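Local structure of aspartate-semialdehyde dehydrogenase 2 (Vibrio cholerae, 2R00) at residues G10-V15 and E42-R47; G16-E21 and G319-A324; E32-A37 and S64-A69; K80-A85 and V90-N95. The protein catalyses the NADPH-dependent reductive dephosphorylation of L-aspartyl-4-phosphate to L-aspartate-semialdehyde, a shared step in lysine, methionine and threonine biosynthesis. All blocks are in the same frame, centred on the assembly; numbering follows the deposited sequence.

Contact 1. Residues G10-V15 and E42-R47; sequences GATGAV and EGKTYR
The backbones of Thr12 and Lys44 keep well apart, with their CA atoms 8.3 Å from each other, so side chains bridge the gap. Residues 10-13 form a type I beta turn, closed by a 3.1 Å hydrogen bond from Gly13 N to Gly10 O. Gly13 then takes the N-cap position of the helix that follows.

Tyr46 reaches this turn with the phenol end of its ring. Its OH lies 3.6 Å from Thr12 CA and 3.8 Å from Thr12 CG2. The methyl sits at the edge of the ring, near its plane, and the two side chains cross at about a right angle. Ala11 O lies 3.8 Å from Tyr46 OH, oblique to the ring, and makes no hydrogen bond with it. The hydrogen-bond partner of the hydroxyl is Glu17 OE1 on helix 14-25.

Thr12 is turned so that OG1 lies between its own backbone N and carbonyl carbon (chi1 61°). OG1 is hydrogen-bonded to Ser41 OG, while CG2 meets the other segment. That methyl also touches the aliphatic part of the lysine, with Thr12 CG2 4.3 Å from Lys44 CD. Further out, the Lys44 ammonium bends back over one face of the Tyr46 ring, offset toward its rim.

Gly10, Gly13 and Gly16 fit the GxxGxxG pattern of a Rossmann dinucleotide loop. Residues 12-15 and Arg40-Ser41 are predicted to bind NADP(+). The turn leads into helix 14-25, and Tyr46 comes from edge strand 45-48, packing also on Val55 of strand 51-57 and Leu35 of strand 30-37.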
# COMPACT_ATOMS: atom_id res chain seq x y z
N GLY A 10 -14.20 22.10 21.16
CA GLY A 10 -14.25 21.86 19.73
C GLY A 10 -15.53 21.10 19.40
O GLY A 10 -15.55 20.27 18.50
N ALA A 11 -16.59 21.41 20.15
CA ALA A 11 -17.85 20.67 20.09
C ALA A 11 -18.60 20.76 18.75
O ALA A 11 -19.43 19.90 18.45
CB ALA A 11 -18.76 21.10 21.22
N THR A 12 -18.32 21.80 17.97
CA THR A 12 -18.99 21.98 16.68
C THR A 12 -18.20 21.39 15.51
O THR A 12 -18.66 21.38 14.36
CB THR A 12 -19.35 23.47 16.40
OG1 THR A 12 -18.16 24.27 16.37
CG2 THR A 12 -20.28 24.01 17.49
N GLY A 13 -17.00 20.89 15.81
CA GLY A 13 -16.22 20.16 14.82
C GLY A 13 -16.69 18.72 14.70
O GLY A 13 -17.39 18.21 15.59
N ALA A 14 -16.28 18.06 13.62
CA ALA A 14 -16.72 16.70 13.33
C ALA A 14 -16.30 15.67 14.39
O ALA A 14 -17.09 14.77 14.72
CB ALA A 14 -16.26 16.27 11.95
N VAL A 15 -15.08 15.79 14.91
CA VAL A 15 -14.65 14.86 15.95
C VAL A 15 -15.38 15.16 17.26
O VAL A 15 -15.83 14.23 17.94
CB VAL A 15 -13.13 14.85 16.18
CG1 VAL A 15 -12.77 13.83 17.25
CG2 VAL A 15 -12.38 14.56 14.88
N GLU A 42 -21.08 29.79 19.49
CA GLU A 42 -21.84 29.92 20.73
C GLU A 42 -23.35 29.98 20.50
O GLU A 42 -23.84 30.71 19.64
CB GLU A 42 -21.38 31.16 21.50
CG GLU A 42 -22.04 31.31 22.86
CD GLU A 42 -21.44 32.41 23.71
OE1 GLU A 42 -21.39 32.21 24.95
OE2 GLU A 42 -21.04 33.45 23.14
N GLY A 43 -24.09 29.20 21.29
CA GLY A 43 -25.54 29.18 21.22
C GLY A 43 -26.13 28.04 20.41
O GLY A 43 -27.34 27.81 20.45
N LYS A 44 -25.29 27.32 19.65
CA LYS A 44 -25.76 26.15 18.92
C LYS A 44 -26.19 25.05 19.90
O LYS A 44 -25.61 24.92 20.99
CB LYS A 44 -24.72 25.62 17.95
CG LYS A 44 -25.34 24.77 16.85
CD LYS A 44 -24.33 23.93 16.08
CE LYS A 44 -25.04 23.03 15.06
NZ LYS A 44 -26.25 22.32 15.62
N THR A 45 -27.21 24.28 19.53
CA THR A 45 -27.74 23.28 20.45
C THR A 45 -27.59 21.85 19.94
O THR A 45 -27.69 21.59 18.74
CB THR A 45 -29.21 23.55 20.82
OG1 THR A 45 -29.98 23.73 19.62
CG2 THR A 45 -29.31 24.79 21.69
N TYR A 46 -27.35 20.95 20.89
CA TYR A 46 -27.22 19.52 20.63
C TYR A 46 -28.04 18.72 21.64
O TYR A 46 -28.28 19.18 22.76
CB TYR A 46 -25.74 19.09 20.73
CG TYR A 46 -24.88 19.62 19.60
CD1 TYR A 46 -24.20 20.83 19.73
CD2 TYR A 46 -24.76 18.92 18.40
CE1 TYR A 46 -23.40 21.32 18.70
CE2 TYR A 46 -23.97 19.40 17.37
CZ TYR A 46 -23.29 20.60 17.53
OH TYR A 46 -22.51 21.08 16.51
N ARG A 47 -28.45 17.52 21.24
CA ARG A 47 -29.20 16.63 22.12
C ARG A 47 -28.29 15.52 22.64
O ARG A 47 -27.68 14.81 21.85
CB ARG A 47 -30.40 16.02 21.38
CG ARG A 47 -31.30 15.15 22.26
CD ARG A 47 -32.60 14.82 21.52
NE ARG A 47 -33.42 13.87 22.27
CZ ARG A 47 -34.40 14.22 23.09
NH1 ARG A 47 -34.71 15.50 23.28
NH2 ARG A 47 -35.09 13.28 23.73

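Contact 2. Residues G16-E21 and G319-A324; sequences GETMLE and GAATNA
Met19 and Ala321 mark the close point of two helices, with CA atoms only 5.1 Å apart. The axes of the two short segments approach to 8.8 Å and cross at -53°. The small side chains of Ala321 and Ala324 are consistent with this spacing.

The tight part is buried. Ala321 CB points at the other helix, and Met19 CG lies 3.8 Å from Ala321 CB. Beyond CG the Met19 chain is extended. This carries it along the second helix to its next turn, where Met19 CE rests 3.9 Å from Ala324 CB. No hydrogen bond crosses the interface.

The Thr18 side is looser and partly open to solvent. Thr18 makes one methyl contact there, with Thr18 CG2 3.8 Å from Ala321 CB. CG2 stands anti to the backbone N, which turns the methyl to Ala321. Its OG1 is turned back to a hydrogen bond with Ala14 O, one turn earlier in its own helix.

Helix 14-25 follows the nucleotide-binding loop, and helix 316-335 ends the chain. The contact therefore seats the C-terminal helix against the Rossmann domain. Ala321 also touches Val22, and Leu20 packs on strands 30-37 and 45-48.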
# COMPACT_ATOMS: atom_id res chain seq x y z
N GLY A 16 -15.50 16.44 17.60
CA GLY A 16 -16.20 16.88 18.81
C GLY A 16 -17.64 16.39 18.82
O GLY A 16 -18.13 15.90 19.83
N GLU A 17 -18.31 16.50 17.67
CA GLU A 17 -19.69 16.02 17.51
C GLU A 17 -19.74 14.50 17.66
O GLU A 17 -20.68 13.95 18.26
CB GLU A 17 -20.28 16.45 16.17
CG GLU A 17 -20.71 17.91 16.12
CD GLU A 17 -21.27 18.33 14.77
OE1 GLU A 17 -21.97 19.37 14.72
OE2 GLU A 17 -21.01 17.63 13.77
N THR A 18 -18.72 13.83 17.12
CA THR A 18 -18.62 12.38 17.25
C THR A 18 -18.38 11.96 18.71
O THR A 18 -18.94 10.97 19.17
CB THR A 18 -17.56 11.78 16.30
OG1 THR A 18 -17.80 12.24 14.96
CG2 THR A 18 -17.60 10.25 16.31
N MET A 19 -17.57 12.74 19.43
CA MET A 19 -17.33 12.48 20.86
C MET A 19 -18.63 12.47 21.69
O MET A 19 -18.82 11.59 22.53
CB MET A 19 -16.31 13.46 21.43
CG MET A 19 -14.88 13.15 21.04
SD MET A 19 -13.77 14.48 21.50
CE MET A 19 -12.18 13.66 21.36
N LEU A 20 -19.49 13.45 21.45
CA LEU A 20 -20.80 13.48 22.10
C LEU A 20 -21.59 12.19 21.81
O LEU A 20 -22.09 11.56 22.74
CB LEU A 20 -21.58 14.74 21.66
CG LEU A 20 -23.03 14.98 22.12
CD1 LEU A 20 -23.34 16.47 22.09
CD2 LEU A 20 -24.01 14.24 21.21
N GLU A 21 -21.65 11.80 20.53
CA GLU A 21 -22.32 10.55 20.12
C GLU A 21 -21.76 9.30 20.79
O GLU A 21 -22.52 8.39 21.16
CB GLU A 21 -22.22 10.35 18.61
CG GLU A 21 -23.01 11.35 17.79
CD GLU A 21 -22.77 11.19 16.29
OE1 GLU A 21 -22.93 12.18 15.55
OE2 GLU A 21 -22.41 10.07 15.84
N GLY A 319 -13.11 6.30 15.34
CA GLY A 319 -11.98 5.60 15.94
C GLY A 319 -11.25 6.48 16.95
O GLY A 319 -11.00 6.07 18.08
N ALA A 320 -10.93 7.70 16.52
CA ALA A 320 -10.29 8.71 17.38
C ALA A 320 -11.15 9.04 18.61
O ALA A 320 -10.66 9.06 19.74
CB ALA A 320 -10.02 9.96 16.59
N ALA A 321 -12.44 9.28 18.37
CA ALA A 321 -13.37 9.68 19.42
C ALA A 321 -13.54 8.56 20.44
O ALA A 321 -13.51 8.80 21.65
CB ALA A 321 -14.70 10.08 18.82
N THR A 322 -13.69 7.33 19.95
CA THR A 322 -13.84 6.15 20.79
C THR A 322 -12.61 5.89 21.65
O THR A 322 -12.75 5.54 22.83
CB THR A 322 -14.17 4.92 19.93
OG1 THR A 322 -15.40 5.15 19.23
CG2 THR A 322 -14.30 3.65 20.79
N ASN A 323 -11.41 6.04 21.08
CA ASN A 323 -10.20 5.84 21.87
C ASN A 323 -10.16 6.79 23.07
O ASN A 323 -9.86 6.37 24.20
CB ASN A 323 -8.94 6.03 21.00
CG ASN A 323 -7.71 5.43 21.64
OD1 ASN A 323 -7.51 4.21 21.60
ND2 ASN A 323 -6.86 6.28 22.23
N ALA A 324 -10.50 8.05 22.81
CA ALA A 324 -10.59 9.12 23.80
C ALA A 324 -11.58 8.80 24.91
O ALA A 324 -11.29 9.01 26.09
CB ALA A 324 -10.98 10.43 23.12

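Contact 3. Residues E32-A37 and S64-A69; sequences ELFLLA and SQVHIA
Phe34 carries this contact alone on its strand, meeting both Val66 and Gln65. No hydrogen bond joins the two segments.

The apolar part is the phenyl ring against a valine methyl. Phe34 CD1 lies 3.3 Å from Val66 CG1, a short approach, and Phe34 CE1 is 3.7 Å from the same methyl. The methyl comes to the ring obliquely. Val66 CG1 stands anti to its carbonyl carbon (chi1 -68°), which aims this branch at the phenyl.

The second kind is a ring with an amide side chain. Gln65 crosses the phenyl at about a right angle, with its chain extended beyond CG. Gln65 CB is 3.9 Å from Phe34 CZ. Gln65 CD lies equally close to Phe34 CE2. The amide and ring planes are 50° apart, so the two groups are not stacked flat.

Polar links run through a third party. Asn5 accepts a hydrogen bond from Glu32 N through OD1, its backbone N is bonded to His67 ND1, and its ND2 makes a weak bond to Gln65 O.

This is core packing of the Rossmann domain, away from the annotated sites. Strand 4-9 runs between strands 30-37 and 68-71 in the parallel part of the sheet. Phe34 reaches past it to the residues just before strand 68-71, and its ring also meets that of Phe61.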
# COMPACT_ATOMS: atom_id res chain seq x y z
N GLU A 32 -23.22 16.33 34.19
CA GLU A 32 -23.43 17.44 33.28
C GLU A 32 -22.42 17.46 32.13
O GLU A 32 -21.22 17.26 32.34
CB GLU A 32 -23.37 18.76 34.04
CG GLU A 32 -24.14 19.90 33.40
CD GLU A 32 -24.42 21.02 34.39
OE1 GLU A 32 -24.32 20.79 35.62
OE2 GLU A 32 -24.73 22.14 33.92
N LEU A 33 -22.92 17.69 30.92
CA LEU A 33 -22.06 17.82 29.75
C LEU A 33 -21.98 19.28 29.34
O LEU A 33 -23.01 19.95 29.25
CB LEU A 33 -22.59 16.97 28.58
CG LEU A 33 -21.79 17.01 27.27
CD1 LEU A 33 -20.42 16.33 27.44
CD2 LEU A 33 -22.56 16.36 26.14
N PHE A 34 -20.76 19.76 29.11
CA PHE A 34 -20.54 21.12 28.61
C PHE A 34 -19.90 21.09 27.23
O PHE A 34 -18.99 20.29 26.96
CB PHE A 34 -19.66 21.93 29.58
CG PHE A 34 -20.23 22.05 30.97
CD1 PHE A 34 -19.97 21.07 31.93
CD2 PHE A 34 -21.03 23.13 31.32
CE1 PHE A 34 -20.50 21.17 33.22
CE2 PHE A 34 -21.56 23.23 32.61
CZ PHE A 34 -21.29 22.25 33.56
N LEU A 35 -20.40 21.93 26.33
CA LEU A 35 -19.88 22.00 24.98
C LEU A 35 -19.25 23.36 24.76
O LEU A 35 -19.91 24.39 24.95
CB LEU A 35 -20.98 21.71 23.96
CG LEU A 35 -21.70 20.36 24.11
CD1 LEU A 35 -22.85 20.23 23.10
CD2 LEU A 35 -20.73 19.18 23.98
N LEU A 36 -17.98 23.36 24.39
CA LEU A 36 -17.20 24.58 24.25
C LEU A 36 -16.70 24.76 22.83
O LEU A 36 -16.38 23.79 22.14
CB LEU A 36 -16.01 24.59 25.23
CG LEU A 36 -16.34 24.24 26.68
CD1 LEU A 36 -15.11 23.88 27.49
CD2 LEU A 36 -17.12 25.38 27.33
N ALA A 37 -16.67 26.01 22.38
CA ALA A 37 -16.11 26.38 21.09
C ALA A 37 -15.74 27.87 21.12
O ALA A 37 -15.71 28.48 22.19
CB ALA A 37 -17.10 26.09 19.97
N SER A 64 -13.76 24.88 36.66
CA SER A 64 -14.04 24.25 37.95
C SER A 64 -15.30 23.39 37.93
O SER A 64 -15.50 22.54 38.80
CB SER A 64 -14.18 25.31 39.05
OG SER A 64 -12.90 25.85 39.36
N GLN A 65 -16.13 23.62 36.92
CA GLN A 65 -17.36 22.85 36.73
C GLN A 65 -17.15 21.39 36.32
O GLN A 65 -18.05 20.57 36.50
CB GLN A 65 -18.24 23.54 35.69
CG GLN A 65 -18.75 24.90 36.11
CD GLN A 65 -19.51 25.60 35.01
OE1 GLN A 65 -18.93 26.11 34.06
NE2 GLN A 65 -20.83 25.63 35.15
N VAL A 66 -15.98 21.06 35.77
CA VAL A 66 -15.80 19.73 35.15
C VAL A 66 -14.68 18.89 35.74
O VAL A 66 -13.70 19.43 36.27
CB VAL A 66 -15.66 19.80 33.60
CG1 VAL A 66 -16.96 20.25 32.95
CG2 VAL A 66 -14.55 20.73 33.19
N HIS A 67 -14.84 17.58 35.64
CA HIS A 67 -13.82 16.62 36.07
C HIS A 67 -12.86 16.29 34.93
O HIS A 67 -11.66 16.13 35.14
CB HIS A 67 -14.48 15.33 36.55
CG HIS A 67 -15.35 15.51 37.76
ND1 HIS A 67 -16.71 15.73 37.66
CD2 HIS A 67 -15.06 15.49 39.08
CE1 HIS A 67 -17.22 15.84 38.88
NE2 HIS A 67 -16.24 15.70 39.76
N ILE A 68 -13.42 16.16 33.73
CA ILE A 68 -12.68 15.67 32.55
C ILE A 68 -13.09 16.48 31.33
O ILE A 68 -14.26 16.83 31.16
CB ILE A 68 -12.96 14.16 32.30
CG1 ILE A 68 -12.43 13.31 33.46
CG2 ILE A 68 -12.33 13.67 30.97
CD1 ILE A 68 -13.06 11.92 33.53
N ALA A 69 -12.12 16.78 30.47
CA ALA A 69 -12.43 17.45 29.22
C ALA A 69 -11.83 16.67 28.07
O ALA A 69 -10.72 16.17 28.18
CB ALA A 69 -11.90 18.89 29.23

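Contact 4. Residues K80-A85 and V90-N95; sequences KWAPIA and VVVIDN
Val92 forks over two alanines of the helix. One branch, CG1, lies 4.1 Å from Ala82 CB. The other, CG2, is 3.7 Å from Ala85 CB. Ala82 and Ala85 are three residues apart and stand on the same side of the helix, so the isopropyl group spans them both. Both alanine methyls are small bumps, which lets the helix sit close to the strand. Ala85 CB settles into the notch between Val92 and Val90, with Ala85 CB 4.1 Å from Val90 CB.

The strand and helix belong to the beta-alpha-beta unit made by strand 68-71, helix 75-87 and strand 91-94, a building block of the Rossmann fold. Alternate residues Val90 and Val92 point to this helix, while Val91 and Ile93 pack on helix 316-335 across the sheet.

After the chain reverses beyond the helix, Val90 N donates to Ala85 O over 3.1 Å, with an angle of 150° at the hydrogen. The donor stands 35° out of the carbonyl plane. The valine also crowds this oxygen, and Val90 CB is 3.3 Å from Ala85 O. Trp63 also touches the Ala85 side chain, and Phe71 packs on both Ala82 and Val92.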
# COMPACT_ATOMS: atom_id res chain seq x y z
N LYS A 80 -2.80 26.40 24.07
CA LYS A 80 -3.30 27.52 24.88
C LYS A 80 -4.19 27.05 26.04
O LYS A 80 -3.92 27.36 27.21
CB LYS A 80 -4.08 28.49 23.98
CG LYS A 80 -4.64 29.73 24.69
CD LYS A 80 -5.04 30.81 23.68
CE LYS A 80 -5.63 32.04 24.37
NZ LYS A 80 -5.62 33.23 23.47
N TRP A 81 -5.23 26.28 25.72
CA TRP A 81 -6.30 25.97 26.67
C TRP A 81 -6.13 24.76 27.60
O TRP A 81 -6.67 24.77 28.71
CB TRP A 81 -7.65 25.89 25.94
CG TRP A 81 -8.13 27.24 25.54
CD1 TRP A 81 -8.15 27.76 24.29
CD2 TRP A 81 -8.60 28.27 26.42
NE1 TRP A 81 -8.64 29.04 24.32
CE2 TRP A 81 -8.92 29.38 25.62
CE3 TRP A 81 -8.81 28.34 27.81
CZ2 TRP A 81 -9.42 30.58 26.16
CZ3 TRP A 81 -9.31 29.54 28.35
CH2 TRP A 81 -9.61 30.63 27.52
N ALA A 82 -5.39 23.74 27.18
CA ALA A 82 -5.22 22.57 28.04
C ALA A 82 -4.47 22.86 29.33
O ALA A 82 -4.84 22.32 30.37
CB ALA A 82 -4.57 21.40 27.30
N PRO A 83 -3.39 23.67 29.27
CA PRO A 83 -2.79 24.09 30.55
C PRO A 83 -3.75 24.80 31.51
O PRO A 83 -3.66 24.62 32.72
CB PRO A 83 -1.67 25.04 30.11
CG PRO A 83 -1.28 24.55 28.74
CD PRO A 83 -2.62 24.19 28.12
N ILE A 84 -4.65 25.61 30.96
CA ILE A 84 -5.63 26.37 31.75
C ILE A 84 -6.67 25.45 32.41
O ILE A 84 -6.96 25.58 33.59
CB ILE A 84 -6.31 27.46 30.89
CG1 ILE A 84 -5.24 28.45 30.40
CG2 ILE A 84 -7.41 28.16 31.69
CD1 ILE A 84 -5.78 29.59 29.56
N ALA A 85 -7.20 24.50 31.64
CA ALA A 85 -8.09 23.48 32.19
C ALA A 85 -7.36 22.65 33.24
O ALA A 85 -7.88 22.43 34.33
CB ALA A 85 -8.65 22.59 31.07
N VAL A 90 -8.96 20.07 36.04
CA VAL A 90 -9.57 19.20 35.02
C VAL A 90 -8.52 18.24 34.43
O VAL A 90 -7.37 18.63 34.21
CB VAL A 90 -10.18 20.05 33.87
CG1 VAL A 90 -11.00 19.19 32.92
CG2 VAL A 90 -11.03 21.18 34.41
N VAL A 91 -8.91 16.99 34.16
CA VAL A 91 -8.05 16.08 33.41
C VAL A 91 -8.44 16.14 31.94
O VAL A 91 -9.57 15.84 31.56
CB VAL A 91 -8.07 14.62 33.97
CG1 VAL A 91 -7.04 13.75 33.22
CG2 VAL A 91 -7.78 14.61 35.45
N VAL A 92 -7.48 16.57 31.11
CA VAL A 92 -7.71 16.81 29.69
C VAL A 92 -7.27 15.59 28.89
O VAL A 92 -6.15 15.11 29.04
CB VAL A 92 -6.96 18.07 29.19
CG1 VAL A 92 -7.21 18.32 27.70
CG2 VAL A 92 -7.35 19.30 30.01
N ILE A 93 -8.17 15.07 28.07
CA ILE A 93 -7.83 14.04 27.10
C ILE A 93 -7.76 14.74 25.75
O ILE A 93 -8.76 15.27 25.27
CB ILE A 93 -8.83 12.84 27.13
CG1 ILE A 93 -8.73 12.12 28.49
CG2 ILE A 93 -8.56 11.89 25.96
CD1 ILE A 93 -10.03 11.45 28.97
N ASP A 94 -6.56 14.79 25.17
CA ASP A 94 -6.28 15.70 24.07
C ASP A 94 -6.16 15.00 22.73
O ASP A 94 -5.21 14.26 22.50
CB ASP A 94 -5.00 16.50 24.32
CG ASP A 94 -4.86 17.66 23.36
OD1 ASP A 94 -5.85 18.39 23.20
OD2 ASP A 94 -3.77 17.83 22.76
N ASN A 95 -7.12 15.26 21.86
CA ASN A 95 -7.08 14.69 20.52
C ASN A 95 -6.45 15.64 19.52
O ASN A 95 -7.08 16.05 18.54
CB ASN A 95 -8.48 14.24 20.07
CG ASN A 95 -8.45 13.54 18.73
OD1 ASN A 95 -7.76 12.54 18.55
ND2 ASN A 95 -9.18 14.08 17.77

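Contacts 1, 3 and 4 lie in the nucleotide-binding domain, and contact 2 brings the C-terminal helix to it. Contacts 1 and 2 share helix 14-25, with centres about 13 Å apart. Gly10 N lies 2.9 Å from Leu36 O, a probable hydrogen bond that ties the predicted NADP(+)-binding loop of contact 1 to strand 30-37 of contact 3. Contacts 3 and 4 are the nearest pair, with centres about 11 Å apart. Strands 68-71 and 91-94 are neighbours in the sheet, and Ala69 O is 2.8 Å from Ile93 N, a probable hydrogen bond. Contact 2 encloses contacts 3 and 4 along the chain. In contact 4, the Val92 side chain is about 11 Å from that of Arg100, a residue predicted to bind phosphate.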